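Local coordinates for 14 kDa fatty acid-binding protein (PDB 1VYF) that binds long-chain fatty acids such as oleic and arachidonic acid inside a beta-barrel and may take part in their transport, at residues G113-T118 with I128-R133. Residues are numbered along the deposited sequence; the frame is centred on the assembly and turned at random.
Sequences GDTMKT and IRNYKR. With OLA (oleic acid), chain B.
Met116 and Tyr131 form a hydrogen-bonded antiparallel pair, with Tyr131 N to Met116 O at 2.8 Å and a reciprocal bond from Met116 N to Tyr131 O, in the hairpin that joins the last two strands of the fatty acid-binding protein barrel. Thr118 and Arg129 repeat the pairing two residues on, and the N-to-C directions of the two short strand segments lie 160° apart, close to antiparallel. At the open end of the hairpin, away from its turn, Arg133 makes three bonds: N to Asp114 O, NH2 to Gly113 O (3.0 Å, 160° at the hydrogen) and a weak, bent NE bond to Asp114 OD1 (3.2 Å) within a salt bridge.

The barrel-facing side carries the oleate site. Arg129 NE meets oleate O2 almost straight, at 2.7 Å, and with Arg109 NH2 as a further donor to the ligand probably favours a charged carboxylate. Tyr131 OH reaches O2 too, at a very short 2.5 Å whose exact length deserves caution. Across the strands, Met116 runs alongside Tyr131, its bend at chi3 (86°) placing CE in a CH-pi contact over one ring face, 4.2 Å from the Tyr131 centroid and offset toward the rim. Thr118 OG1 approaches CE1 of that ring obliquely.

Outside, Asn130 ND2 is hydrogen-bonded to Glu14 OE1 on strand 8-16, whereas Asn130 OD1 packs against the Lys117 chain, whose CG lies 3.8 Å from Ile128 CG2.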
loop_
_atom_site.group_PDB
_atom_site.type_symbol
_atom_site.label_atom_id
_atom_site.label_comp_id
_atom_site.label_asym_id
_atom_site.label_seq_id
_atom_site.Cartn_x
_atom_site.Cartn_y
_atom_site.Cartn_z
ATOM N N GLY A 113 11.796 9.831 8.383
ATOM C CA GLY A 113 13.128 9.939 7.813
ATOM C C GLY A 113 13.263 9.135 6.537
ATOM O O GLY A 113 12.576 9.425 5.546
ATOM N N ASP A 114 14.165 8.159 6.540
ATOM C CA ASP A 114 14.361 7.314 5.378
ATOM C C ASP A 114 13.623 6.000 5.385
ATOM O O ASP A 114 13.902 5.176 4.520
ATOM C CB ASP A 114 15.844 7.070 5.134
ATOM C CG ASP A 114 16.551 8.341 4.721
ATOM O OD1 ASP A 114 15.912 9.234 4.079
ATOM O OD2 ASP A 114 17.730 8.527 5.024
ATOM N N THR A 115 12.689 5.836 6.321
ATOM C CA THR A 115 11.772 4.689 6.362
ATOM C C THR A 115 10.315 5.041 6.140
ATOM O O THR A 115 9.799 5.909 6.808
ATOM C CB THR A 115 11.905 3.986 7.749
ATOM O OG1 THR A 115 13.288 3.598 7.961
ATOM C CG2 THR A 115 11.159 2.660 7.810
ATOM N N MET A 116 9.642 4.318 5.243
ATOM C CA MET A 116 8.206 4.316 5.209
ATOM C C MET A 116 7.770 2.968 5.736
ATOM O O MET A 116 8.154 1.925 5.186
ATOM C CB MET A 116 7.659 4.534 3.792
ATOM C CG MET A 116 6.122 4.419 3.749
ATOM S SD MET A 116 5.456 4.825 2.190
ATOM C CE MET A 116 5.608 3.259 1.397
ATOM N N LYS A 117 7.043 3.010 6.843
ATOM C CA LYS A 117 6.526 1.817 7.482
ATOM C C LYS A 117 5.125 1.637 6.991
ATOM O O LYS A 117 4.312 2.531 7.132
ATOM C CB LYS A 117 6.531 1.963 8.991
ATOM C CG LYS A 117 5.913 0.736 9.688
ATOM C CD LYS A 117 6.051 0.728 11.192
ATOM C CE LYS A 117 5.452 1.929 11.854
ATOM N NZ LYS A 117 5.728 1.911 13.317
ATOM N N THR A 118 4.824 0.473 6.457
ATOM C CA THR A 118 3.453 0.187 5.962
ATOM C C THR A 118 2.835 -0.901 6.846
ATOM O O THR A 118 3.331 -2.031 6.846
ATOM C CB THR A 118 3.547 -0.272 4.506
ATOM O OG1 THR A 118 4.064 0.809 3.708
ATOM C CG2 THR A 118 2.177 -0.609 3.892
ATOM N N ILE A 128 3.719 -5.949 8.964
ATOM C CA ILE A 128 4.458 -4.690 8.842
ATOM C C ILE A 128 5.505 -4.836 7.741
ATOM O O ILE A 128 6.281 -5.791 7.734
ATOM C CB ILE A 128 5.153 -4.317 10.200
ATOM C CG1 ILE A 128 4.130 -4.153 11.314
ATOM C CG2 ILE A 128 6.054 -3.053 10.065
ATOM C CD1 ILE A 128 4.740 -3.916 12.669
ATOM N N ARG A 129 5.520 -3.888 6.811
ATOM C CA ARG A 129 6.466 -3.857 5.713
ATOM C C ARG A 129 7.188 -2.522 5.670
ATOM O O ARG A 129 6.570 -1.467 5.562
ATOM C CB ARG A 129 5.743 -4.099 4.400
ATOM C CG ARG A 129 5.213 -5.512 4.294
ATOM C CD ARG A 129 4.022 -5.641 3.385
ATOM N NE ARG A 129 4.316 -5.420 1.973
ATOM C CZ ARG A 129 4.993 -6.264 1.204
ATOM N NH1 ARG A 129 5.157 -5.974 -0.064
ATOM N NH2 ARG A 129 5.471 -7.420 1.682
ATOM N N ASN A 130 8.510 -2.584 5.789
ATOM C CA ASN A 130 9.360 -1.394 5.801
ATOM C C ASN A 130 9.936 -1.152 4.410
ATOM O O ASN A 130 10.444 -2.071 3.764
ATOM C CB ASN A 130 10.523 -1.569 6.801
ATOM C CG ASN A 130 10.102 -1.327 8.239
ATOM O OD1 ASN A 130 9.125 -0.600 8.522
ATOM N ND2 ASN A 130 10.777 -2.001 9.158
ATOM N N TYR A 131 9.868 0.093 3.963
ATOM C CA TYR A 131 10.448 0.539 2.702
ATOM C C TYR A 131 11.535 1.567 3.015
ATOM O O TYR A 131 11.389 2.350 3.933
ATOM C CB TYR A 131 9.383 1.239 1.843
ATOM C CG TYR A 131 8.324 0.339 1.279
ATOM C CD1 TYR A 131 7.319 -0.203 2.113
ATOM C CD2 TYR A 131 8.315 0.000 -0.087
ATOM C CE1 TYR A 131 6.307 -1.007 1.589
ATOM C CE2 TYR A 131 7.314 -0.842 -0.618
ATOM C CZ TYR A 131 6.334 -1.344 0.216
ATOM O OH TYR A 131 5.383 -2.140 -0.355
ATOM N N LYS A 132 12.636 1.521 2.265
ATOM C CA LYS A 132 13.704 2.508 2.334
ATOM C C LYS A 132 13.559 3.477 1.199
ATOM O O LYS A 132 13.219 3.110 0.066
ATOM C CB LYS A 132 15.093 1.840 2.266
ATOM C CG LYS A 132 15.275 0.753 3.308
ATOM C CD LYS A 132 16.763 0.379 3.554
ATOM C CE LYS A 132 17.345 -0.470 2.444
ATOM N NZ LYS A 132 18.730 -0.013 2.037
ATOM N N ARG A 133 13.850 4.732 1.486
ATOM C CA ARG A 133 13.787 5.797 0.482
ATOM C C ARG A 133 14.979 5.602 -0.477
ATOM O O ARG A 133 16.098 5.404 -0.039
ATOM C CB ARG A 133 13.869 7.160 1.193
ATOM C CG ARG A 133 13.899 8.367 0.295
ATOM C CD ARG A 133 14.271 9.644 1.046
ATOM N NE ARG A 133 13.396 9.944 2.176
ATOM C CZ ARG A 133 12.219 10.570 2.083
ATOM N NH1 ARG A 133 11.729 10.915 0.897
ATOM N NH2 ARG A 133 11.503 10.833 3.179
HETATM C C1 OLA B . 2.270 -2.670 0.709
HETATM O O1 OLA B . 2.200 -1.569 0.186
HETATM O O2 OLA B . 3.496 -3.097 0.972
HETATM C C2 OLA B . 1.096 -3.549 1.142
HETATM C C3 OLA B . -0.216 -3.500 0.341
HETATM C C4 OLA B . -0.756 -4.910 -0.024
HETATM C C5 OLA B . -2.149 -5.278 0.507
HETATM C C6 OLA B . -2.392 -6.792 0.577
HETATM C C7 OLA B . -2.898 -7.432 -0.709
HETATM C C8 OLA B . -1.775 -7.896 -1.633
HETATM C C9 OLA B . -1.871 -9.367 -1.962
HETATM C C10 OLA B . -0.933 -10.020 -2.665
HETATM C C11 OLA B . 0.329 -9.372 -3.197
HETATM C C12 OLA B . 0.630 -9.794 -4.637
HETATM C C13 OLA B . 2.049 -9.423 -5.091
HETATM C C14 OLA B . 2.280 -7.925 -5.321
HETATM C C15 OLA B . 2.875 -7.207 -4.103
HETATM C C16 OLA B . 2.665 -5.691 -4.181
HETATM C C17 OLA B . 1.922 -5.126 -2.965
HETATM C C18 OLA B . 2.912 -4.728 -1.898
#